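Local coordinates for CYCLIN domain-containing protein (PDB 6Z3U) that probably serves as the cyclin H-like regulatory subunit of the CDK-activating kinase complex, controlling the activity of its cyclin-dependent serine/threonine kinase, at residues S30-T35 / F121-S126; E79-A84 / R354-K359; A84-L89 / N125-Y130. One frame throughout, in Å; residues are numbered along the deposited sequence.

Contact 1. Residues S30-T35 / F121-S126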
loop_
_atom_site.group_PDB
_atom_site.type_symbol
_atom_site.label_atom_id
_atom_site.label_comp_id
_atom_site.label_asym_id
_atom_site.label_seq_id
_atom_site.Cartn_x
_atom_site.Cartn_y
_atom_site.Cartn_z
ATOM N N SER A 30 -14.436 -5.080 -24.664
ATOM C CA SER A 30 -15.037 -6.408 -24.599
ATOM C C SER A 30 -15.480 -6.752 -23.181
ATOM O O SER A 30 -16.570 -7.302 -22.981
ATOM C CB SER A 30 -14.054 -7.451 -25.127
ATOM O OG SER A 30 -13.842 -7.282 -26.518
ATOM N N MET A 31 -14.651 -6.437 -22.183
ATOM C CA MET A 31 -15.044 -6.667 -20.795
ATOM C C MET A 31 -16.303 -5.886 -20.437
ATOM O O MET A 31 -17.255 -6.444 -19.882
ATOM C CB MET A 31 -13.895 -6.300 -19.854
ATOM C CG MET A 31 -12.827 -7.369 -19.760
ATOM S SD MET A 31 -11.602 -7.045 -18.485
ATOM C CE MET A 31 -10.531 -5.905 -19.343
ATOM N N ARG A 32 -16.324 -4.589 -20.750
ATOM C CA ARG A 32 -17.470 -3.755 -20.405
ATOM C C ARG A 32 -18.732 -4.213 -21.122
ATOM O O ARG A 32 -19.823 -4.202 -20.540
ATOM C CB ARG A 32 -17.157 -2.303 -20.753
ATOM C CG ARG A 32 -16.245 -1.600 -19.770
ATOM C CD ARG A 32 -15.763 -0.288 -20.354
ATOM N NE ARG A 32 -15.236 0.639 -19.359
ATOM C CZ ARG A 32 -14.451 1.672 -19.652
ATOM N NH1 ARG A 32 -14.091 1.894 -20.909
ATOM N NH2 ARG A 32 -14.025 2.480 -18.692
ATOM N N GLU A 33 -18.602 -4.622 -22.388
ATOM C CA GLU A 33 -19.759 -5.089 -23.146
ATOM C C GLU A 33 -20.261 -6.420 -22.606
ATOM O O GLU A 33 -21.473 -6.622 -22.468
ATOM C CB GLU A 33 -19.391 -5.206 -24.629
ATOM C CG GLU A 33 -20.504 -4.823 -25.604
ATOM C CD GLU A 33 -21.565 -5.897 -25.771
ATOM O OE1 GLU A 33 -21.211 -7.096 -25.749
ATOM O OE2 GLU A 33 -22.755 -5.542 -25.924
ATOM N N LYS A 34 -19.341 -7.337 -22.293
ATOM C CA LYS A 34 -19.726 -8.627 -21.732
ATOM C C LYS A 34 -20.298 -8.488 -20.328
ATOM O O LYS A 34 -21.178 -9.266 -19.943
ATOM C CB LYS A 34 -18.519 -9.568 -21.721
ATOM C CG LYS A 34 -18.112 -10.064 -23.099
ATOM C CD LYS A 34 -16.781 -10.799 -23.068
ATOM C CE LYS A 34 -16.397 -11.307 -24.454
ATOM N NZ LYS A 34 -15.170 -12.154 -24.425
ATOM N N THR A 35 -19.811 -7.518 -19.546
ATOM C CA THR A 35 -20.362 -7.285 -18.214
ATOM C C THR A 35 -21.791 -6.763 -18.305
ATOM O O THR A 35 -22.656 -7.162 -17.516
ATOM C CB THR A 35 -19.479 -6.294 -17.452
ATOM O OG1 THR A 35 -18.145 -6.809 -17.366
ATOM C CG2 THR A 35 -19.996 -6.095 -16.041
ATOM N N PHE A 121 -14.499 -0.782 -10.182
ATOM C CA PHE A 121 -15.662 -1.521 -9.706
ATOM C C PHE A 121 -16.658 -1.760 -10.833
ATOM O O PHE A 121 -17.215 -2.858 -10.957
ATOM C CB PHE A 121 -16.328 -0.759 -8.559
ATOM C CG PHE A 121 -17.570 -1.421 -8.026
ATOM C CD1 PHE A 121 -17.483 -2.435 -7.087
ATOM C CD2 PHE A 121 -18.825 -1.027 -8.465
ATOM C CE1 PHE A 121 -18.625 -3.044 -6.595
ATOM C CE2 PHE A 121 -19.968 -1.635 -7.978
ATOM C CZ PHE A 121 -19.867 -2.643 -7.043
ATOM N N TYR A 122 -16.881 -0.750 -11.672
ATOM C CA TYR A 122 -17.921 -0.786 -12.689
ATOM C C TYR A 122 -17.416 -1.270 -14.044
ATOM O O TYR A 122 -18.078 -1.030 -15.061
ATOM C CB TYR A 122 -18.565 0.598 -12.815
ATOM C CG TYR A 122 -19.606 0.849 -11.746
ATOM C CD1 TYR A 122 -20.649 -0.044 -11.552
ATOM C CD2 TYR A 122 -19.530 1.958 -10.911
ATOM C CE1 TYR A 122 -21.596 0.163 -10.580
ATOM C CE2 TYR A 122 -20.480 2.176 -9.929
ATOM C CZ TYR A 122 -21.509 1.270 -9.770
ATOM O OH TYR A 122 -22.466 1.456 -8.804
ATOM N N ILE A 123 -16.264 -1.934 -14.093
ATOM C CA ILE A 123 -15.841 -2.650 -15.269
ATOM C C ILE A 123 -15.998 -4.142 -15.053
ATOM O O ILE A 123 -16.291 -4.884 -16.008
ATOM C CB ILE A 123 -14.371 -2.305 -15.655
ATOM C CG1 ILE A 123 -13.892 -3.208 -16.791
ATOM C CG2 ILE A 123 -13.464 -2.412 -14.448
ATOM C CD1 ILE A 123 -12.627 -2.729 -17.450
ATOM N N THR A 124 -15.866 -4.594 -13.811
ATOM C CA THR A 124 -16.235 -5.949 -13.450
ATOM C C THR A 124 -17.711 -6.076 -13.109
ATOM O O THR A 124 -18.248 -7.189 -13.140
ATOM C CB THR A 124 -15.417 -6.449 -12.254
ATOM O OG1 THR A 124 -15.592 -5.563 -11.141
ATOM C CG2 THR A 124 -13.938 -6.530 -12.599
ATOM N N ASN A 125 -18.370 -4.965 -12.785
ATOM C CA ASN A 125 -19.779 -4.948 -12.431
ATOM C C ASN A 125 -20.489 -3.916 -13.292
ATOM O O ASN A 125 -19.888 -2.932 -13.733
ATOM C CB ASN A 125 -19.984 -4.618 -10.948
ATOM C CG ASN A 125 -19.352 -5.641 -10.033
ATOM O OD1 ASN A 125 -19.517 -6.846 -10.221
ATOM N ND2 ASN A 125 -18.612 -5.168 -9.042
ATOM N N SER A 126 -21.767 -4.161 -13.545
ATOM C CA SER A 126 -22.575 -3.269 -14.359
ATOM C C SER A 126 -23.304 -2.260 -13.487
ATOM O O SER A 126 -23.612 -2.524 -12.323
ATOM C CB SER A 126 -23.585 -4.060 -15.191
ATOM O OG SER A 126 -24.757 -3.290 -15.399
#

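Contact 2. Residues E79-A84 / R354-K359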
loop_
_atom_site.group_PDB
_atom_site.type_symbol
_atom_site.label_atom_id
_atom_site.label_comp_id
_atom_site.label_asym_id
_atom_site.label_seq_id
_atom_site.Cartn_x
_atom_site.Cartn_y
_atom_site.Cartn_z
ATOM N N GLU A 79 -36.355 -1.588 -21.111
ATOM C CA GLU A 79 -35.215 -1.229 -21.944
ATOM C C GLU A 79 -33.965 -1.149 -21.076
ATOM O O GLU A 79 -33.899 -0.335 -20.150
ATOM C CB GLU A 79 -35.462 0.105 -22.645
ATOM C CG GLU A 79 -36.808 0.216 -23.332
ATOM C CD GLU A 79 -37.065 1.614 -23.858
ATOM O OE1 GLU A 79 -38.249 1.989 -24.007
ATOM O OE2 GLU A 79 -36.078 2.340 -24.111
ATOM N N PHE A 80 -32.979 -1.991 -21.369
ATOM C CA PHE A 80 -31.735 -2.011 -20.611
ATOM C C PHE A 80 -30.760 -0.981 -21.169
ATOM O O PHE A 80 -30.798 -0.637 -22.351
ATOM C CB PHE A 80 -31.116 -3.408 -20.652
ATOM C CG PHE A 80 -31.966 -4.461 -20.001
ATOM C CD1 PHE A 80 -31.897 -4.690 -18.637
ATOM C CD2 PHE A 80 -32.843 -5.220 -20.757
ATOM C CE1 PHE A 80 -32.685 -5.655 -18.042
ATOM C CE2 PHE A 80 -33.630 -6.188 -20.167
ATOM C CZ PHE A 80 -33.552 -6.405 -18.808
ATOM N N LEU A 81 -29.876 -0.492 -20.300
ATOM C CA LEU A 81 -28.905 0.517 -20.703
ATOM C C LEU A 81 -27.937 -0.035 -21.744
ATOM O O LEU A 81 -27.564 -1.211 -21.709
ATOM C CB LEU A 81 -28.127 1.022 -19.487
ATOM C CG LEU A 81 -28.870 1.885 -18.466
ATOM C CD1 LEU A 81 -27.886 2.494 -17.482
ATOM C CD2 LEU A 81 -29.665 2.984 -19.158
ATOM N N THR A 82 -27.530 0.833 -22.680
ATOM C CA THR A 82 -26.510 0.484 -23.656
ATOM C C THR A 82 -25.127 0.570 -23.010
ATOM O O THR A 82 -24.903 1.397 -22.122
ATOM C CB THR A 82 -26.572 1.436 -24.849
ATOM O OG1 THR A 82 -27.886 1.998 -24.950
ATOM C CG2 THR A 82 -26.245 0.721 -26.146
ATOM N N PRO A 83 -24.179 -0.279 -23.431
ATOM C CA PRO A 83 -22.816 -0.170 -22.879
ATOM C C PRO A 83 -22.266 1.248 -22.892
ATOM O O PRO A 83 -21.583 1.650 -21.944
ATOM C CB PRO A 83 -22.006 -1.108 -23.785
ATOM C CG PRO A 83 -22.989 -2.141 -24.225
ATOM C CD PRO A 83 -24.318 -1.433 -24.340
ATOM N N ALA A 84 -22.549 2.021 -23.945
ATOM C CA ALA A 84 -22.104 3.410 -23.989
ATOM C C ALA A 84 -22.842 4.257 -22.960
ATOM O O ALA A 84 -22.230 5.091 -22.283
ATOM C CB ALA A 84 -22.302 3.980 -25.394
ATOM N N ARG A 354 -30.756 8.016 -16.340
ATOM C CA ARG A 354 -31.147 7.606 -14.997
ATOM C C ARG A 354 -32.577 7.078 -14.964
ATOM O O ARG A 354 -32.874 6.159 -14.192
ATOM C CB ARG A 354 -30.976 8.775 -14.023
ATOM C CG ARG A 354 -29.571 9.369 -14.046
ATOM C CD ARG A 354 -29.353 10.469 -13.007
ATOM N NE ARG A 354 -29.541 10.004 -11.633
ATOM C CZ ARG A 354 -30.542 10.369 -10.832
ATOM N NH1 ARG A 354 -30.608 9.878 -9.602
ATOM N NH2 ARG A 354 -31.465 11.231 -11.242
ATOM N N LYS A 355 -33.474 7.632 -15.788
ATOM C CA LYS A 355 -34.836 7.106 -15.826
ATOM C C LYS A 355 -34.885 5.737 -16.496
ATOM O O LYS A 355 -35.641 4.858 -16.067
ATOM C CB LYS A 355 -35.782 8.065 -16.547
ATOM C CG LYS A 355 -37.234 7.864 -16.116
ATOM C CD LYS A 355 -38.235 8.629 -16.971
ATOM C CE LYS A 355 -38.367 10.079 -16.551
ATOM N NZ LYS A 355 -39.332 10.797 -17.431
ATOM N N LYS A 356 -34.094 5.537 -17.552
ATOM C CA LYS A 356 -34.035 4.217 -18.171
ATOM C C LYS A 356 -33.466 3.197 -17.194
ATOM O O LYS A 356 -33.893 2.036 -17.174
ATOM C CB LYS A 356 -33.206 4.276 -19.456
ATOM C CG LYS A 356 -33.262 3.003 -20.291
ATOM C CD LYS A 356 -32.308 3.051 -21.482
ATOM C CE LYS A 356 -32.811 3.981 -22.578
ATOM N NZ LYS A 356 -32.033 3.820 -23.841
ATOM N N LEU A 357 -32.508 3.621 -16.367
ATOM C CA LEU A 357 -31.910 2.724 -15.384
ATOM C C LEU A 357 -32.868 2.421 -14.238
ATOM O O LEU A 357 -32.778 1.352 -13.622
ATOM C CB LEU A 357 -30.622 3.349 -14.846
ATOM C CG LEU A 357 -29.835 2.580 -13.786
ATOM C CD1 LEU A 357 -29.377 1.233 -14.316
ATOM C CD2 LEU A 357 -28.646 3.403 -13.315
ATOM N N ASN A 358 -33.792 3.338 -13.947
ATOM C CA ASN A 358 -34.670 3.190 -12.792
ATOM C C ASN A 358 -35.707 2.091 -12.977
ATOM O O ASN A 358 -36.311 1.660 -11.989
ATOM C CB ASN A 358 -35.367 4.522 -12.507
ATOM C CG ASN A 358 -36.183 4.496 -11.232
ATOM O OD1 ASN A 358 -35.658 4.250 -10.147
ATOM N ND2 ASN A 358 -37.475 4.770 -11.352
ATOM N N LYS A 359 -35.929 1.630 -14.206
ATOM C CA LYS A 359 -36.950 0.630 -14.481
ATOM C C LYS A 359 -36.382 -0.712 -14.925
ATOM O O LYS A 359 -37.152 -1.662 -15.099
ATOM C CB LYS A 359 -37.934 1.156 -15.538
ATOM C CG LYS A 359 -37.301 1.915 -16.697
ATOM C CD LYS A 359 -38.361 2.654 -17.506
ATOM C CE LYS A 359 -37.736 3.575 -18.542
ATOM N NZ LYS A 359 -38.729 4.502 -19.143
#

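Contact 3. Residues A84-L89 / N125-Y130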
loop_
_atom_site.group_PDB
_atom_site.type_symbol
_atom_site.label_atom_id
_atom_site.label_comp_id
_atom_site.label_asym_id
_atom_site.label_seq_id
_atom_site.Cartn_x
_atom_site.Cartn_y
_atom_site.Cartn_z
ATOM N N ALA A 84 -22.549 2.021 -23.945
ATOM C CA ALA A 84 -22.104 3.410 -23.989
ATOM C C ALA A 84 -22.842 4.257 -22.960
ATOM O O ALA A 84 -22.230 5.091 -22.283
ATOM C CB ALA A 84 -22.302 3.980 -25.394
ATOM N N GLU A 85 -24.157 4.056 -22.826
ATOM C CA GLU A 85 -24.907 4.761 -21.792
ATOM C C GLU A 85 -24.471 4.328 -20.401
ATOM O O GLU A 85 -24.502 5.131 -19.462
ATOM C CB GLU A 85 -26.405 4.517 -21.964
ATOM C CG GLU A 85 -26.987 5.077 -23.252
ATOM C CD GLU A 85 -28.470 4.790 -23.400
ATOM O OE1 GLU A 85 -29.156 5.559 -24.107
ATOM O OE2 GLU A 85 -28.949 3.796 -22.811
ATOM N N GLU A 86 -24.066 3.067 -20.252
ATOM C CA GLU A 86 -23.524 2.604 -18.981
ATOM C C GLU A 86 -22.220 3.325 -18.671
ATOM O O GLU A 86 -22.019 3.819 -17.557
ATOM C CB GLU A 86 -23.321 1.089 -19.034
ATOM C CG GLU A 86 -23.669 0.351 -17.749
ATOM C CD GLU A 86 -23.593 -1.157 -17.908
ATOM O OE1 GLU A 86 -24.511 -1.734 -18.525
ATOM O OE2 GLU A 86 -22.627 -1.765 -17.406
ATOM N N LEU A 87 -21.323 3.398 -19.659
ATOM C CA LEU A 87 -20.051 4.091 -19.478
ATOM C C LEU A 87 -20.248 5.588 -19.280
ATOM O O LEU A 87 -19.421 6.241 -18.633
ATOM C CB LEU A 87 -19.150 3.836 -20.687
ATOM C CG LEU A 87 -17.733 4.408 -20.662
ATOM C CD1 LEU A 87 -17.001 3.991 -19.403
ATOM C CD2 LEU A 87 -16.975 3.954 -21.901
ATOM N N LEU A 88 -21.323 6.149 -19.839
ATOM C CA LEU A 88 -21.570 7.581 -19.694
ATOM C C LEU A 88 -21.898 7.938 -18.249
ATOM O O LEU A 88 -21.432 8.962 -17.736
ATOM C CB LEU A 88 -22.699 8.012 -20.630
ATOM C CG LEU A 88 -22.673 9.455 -21.143
ATOM C CD1 LEU A 88 -23.732 9.659 -22.218
ATOM C CD2 LEU A 88 -22.877 10.447 -20.015
ATOM N N LEU A 89 -22.696 7.109 -17.574
ATOM C CA LEU A 89 -23.024 7.391 -16.181
ATOM C C LEU A 89 -21.803 7.225 -15.286
ATOM O O LEU A 89 -21.639 7.964 -14.309
ATOM C CB LEU A 89 -24.160 6.485 -15.710
ATOM C CG LEU A 89 -25.555 6.772 -16.271
ATOM C CD1 LEU A 89 -26.585 5.854 -15.625
ATOM C CD2 LEU A 89 -25.943 8.229 -16.067
ATOM N N ASN A 125 -18.370 -4.965 -12.785
ATOM C CA ASN A 125 -19.779 -4.948 -12.431
ATOM C C ASN A 125 -20.489 -3.916 -13.292
ATOM O O ASN A 125 -19.888 -2.932 -13.733
ATOM C CB ASN A 125 -19.984 -4.618 -10.948
ATOM C CG ASN A 125 -19.352 -5.641 -10.033
ATOM O OD1 ASN A 125 -19.517 -6.846 -10.221
ATOM N ND2 ASN A 125 -18.612 -5.168 -9.042
ATOM N N SER A 126 -21.767 -4.161 -13.545
ATOM C CA SER A 126 -22.575 -3.269 -14.359
ATOM C C SER A 126 -23.304 -2.260 -13.487
ATOM O O SER A 126 -23.612 -2.524 -12.323
ATOM C CB SER A 126 -23.585 -4.060 -15.191
ATOM O OG SER A 126 -24.757 -3.290 -15.399
ATOM N N ILE A 127 -23.580 -1.087 -14.065
ATOM C CA ILE A 127 -24.328 -0.052 -13.363
ATOM C C ILE A 127 -25.753 -0.495 -13.065
ATOM O O ILE A 127 -26.383 0.024 -12.136
ATOM C CB ILE A 127 -24.316 1.247 -14.195
ATOM C CG1 ILE A 127 -22.937 1.903 -14.138
ATOM C CG2 ILE A 127 -25.377 2.218 -13.700
ATOM C CD1 ILE A 127 -22.669 2.660 -12.854
ATOM N N MET A 128 -26.291 -1.433 -13.845
ATOM C CA MET A 128 -27.635 -1.944 -13.614
ATOM C C MET A 128 -27.704 -2.934 -12.457
ATOM O O MET A 128 -28.808 -3.359 -12.099
ATOM C CB MET A 128 -28.161 -2.616 -14.885
ATOM C CG MET A 128 -28.283 -1.682 -16.065
ATOM S SD MET A 128 -28.919 -2.500 -17.536
ATOM C CE MET A 128 -27.419 -3.143 -18.269
ATOM N N THR A 129 -26.564 -3.313 -11.874
ATOM C CA THR A 129 -26.520 -4.267 -10.772
ATOM C C THR A 129 -26.410 -3.590 -9.410
ATOM O O THR A 129 -27.147 -3.944 -8.485
ATOM C CB THR A 129 -25.347 -5.235 -10.963
ATOM O OG1 THR A 129 -25.303 -5.670 -12.328
ATOM C CG2 THR A 129 -25.502 -6.447 -10.060
ATOM N N TYR A 130 -25.500 -2.627 -9.263
ATOM C CA TYR A 130 -25.289 -1.932 -8.001
ATOM C C TYR A 130 -25.394 -0.426 -8.204
ATOM O O TYR A 130 -24.975 0.092 -9.247
ATOM C CB TYR A 130 -23.920 -2.289 -7.404
ATOM C CG TYR A 130 -23.732 -3.771 -7.157
ATOM C CD1 TYR A 130 -24.451 -4.427 -6.164
ATOM C CD2 TYR A 130 -22.836 -4.515 -7.915
ATOM C CE1 TYR A 130 -24.281 -5.782 -5.932
ATOM C CE2 TYR A 130 -22.661 -5.872 -7.692
ATOM C CZ TYR A 130 -23.385 -6.501 -6.699
ATOM O OH TYR A 130 -23.213 -7.851 -6.474
#

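Contact 1. Residues S30-T35 / F121-S126
Thr35 reaches from helix 25-48 to the C-terminal end of helix 108-124, and its two branches do different work there. OG1 stands between two backbone carbonyls, 3.0 Å from Ile123 O across the contact and 2.7 Å from Met31 O one turn back in its own helix. The one proton of OG1 can go to either carbonyl, and which of them takes it is not settled. With chi1 at -58°, OG1 lies beside the backbone N, while the methyl CG2 takes the place anti to that N and points over the peptide that follows the helix: it rests 3.5 Å from Asn125 C and 3.6 Å from Thr124 O. An alanine here would keep neither branch, and is likely to leave Ile123 O without its hydroxyl neighbour and the Asn125-Ser126 peptide without its methyl cover.

Ile123 fills the side of the contact nearer Met31 and Arg32. Its CG1 is turned anti to the backbone N (chi1 173°) and the branch runs on extended, which brings CD1 to 4.3 Å from the terminal CE of Met31. Arg32 comes obliquely across the same branch with its aliphatic part, CG lying 4.1 Å from Ile123 CG1. The Arg32 chain is extended from CG to NE and carries its guanidinium onward to a salt bridge with Asp229. Leu28 and Trp21 pack against Ile123 as well, and Thr124 also touches Val81 of the kinase chain.

The example illustrates how an N-terminal helix docks on a cyclin fold, as in cyclin H: one helix laid against the end of another, with a threonine hydroxyl at a helix-terminal carbonyl and an isoleucine packed beside it.

Contact 2. Residues E79-A84 / R354-K359
Glu79 and Leu81 sit on an extended loop leading into helix 83-103 and pass beside the last turns of helix 343-358, with CA of Leu81 6.5 Å from CA of Leu357 and no hydrogen bond across. Lys356 carries much of the contact. Its first torsions send CG and CD out anti and extended, toward the carbonyl oxygen of Glu79, with CG 3.4 Å from Glu79 O; a bend at chi3 (-73°) then turns the amino end aside. Leu81 lies against this chain, its CD2 methyl 3.5 Å from Lys356 CD. The other methyl, CD1, meets Leu357 CD1 at 3.7 Å; the two methyls of Leu81 thus rest on successive residues of the helix. Leu357 is also packed by Ile127, Met128 and Trp366.

The Glu79 and Lys356 side chains cross at about a right angle, but Glu79 OE2 stays 4.3 Å from Lys356 NZ, beyond a salt bridge. The lysine instead forms its salt bridge with Glu85 of helix 83-103. The chemistry is thus mainly apolar, with the methylenes of a lysine serving as hydrophobic surface, while two acidic groups around the ammonium would probably stabilise its positive charge.

Contact 3. Residues A84-L89 / N125-Y130
Ser126 OG is gripped from two sides: it accepts from Met128 N at 2.9 Å, with an N-H...O angle of 149°, and it gives a weak hydrogen bond of 3.3 Å to Glu86 OE2. The first of these bonds makes an ST turn, which fixes the hydroxyl beside the backbone just after helix 108-124, within reach of Glu86 on helix 83-103. Extended beyond CG, the Glu86 chain carries its carboxylate across to Ser126. Its other oxygen, OE1, receives a hydrogen bond from Asn36 of helix 25-48, and the CE methyl of Met128 lies next to it; the bend of the methionine at chi3 (-87°) swings that methyl round, the two side chains crossing at roughly a right angle.

Nearer the backbone, Glu86 and Ile127 slide past each other in opposite directions, with Glu86 CG 3.7 Å from Ile127 CB. Leu89, one turn further along the helix, adds its CD1 methyl at 4.3 Å from Ile127 CG2.

A buried carboxylate thus meets a serine hydroxyl and the side-chain amide of Asn36. With apolar side chains around it, burial would tend to disfavour the charge, while the hydroxyl and amide donors would probably offset part of that cost; a donor at each oxygen, the one at OE2 weak, would probably limit how the carboxylate turns.

After two short helices the chain enters helix 25-48, and contact 1 ties it to the end of helix 108-124, closing a loop of 85 residues. Within that loop the chain reaches 79-84, where contact 2 opens a far longer excursion that ends at helix 343-358; contacts 1 and 2 therefore cross. Contact 3 starts at once on helix 83-103, sharing Ala84 with contact 2, and closes within that longer loop on 125-130, overlapping contact 1 at Asn125 and Ser126. The centre of contact 3 lies about 8 Å from the centre of each of the others, with helix 83-103 and the 125-130 loop each touching both helix 25-48 and helix 343-358.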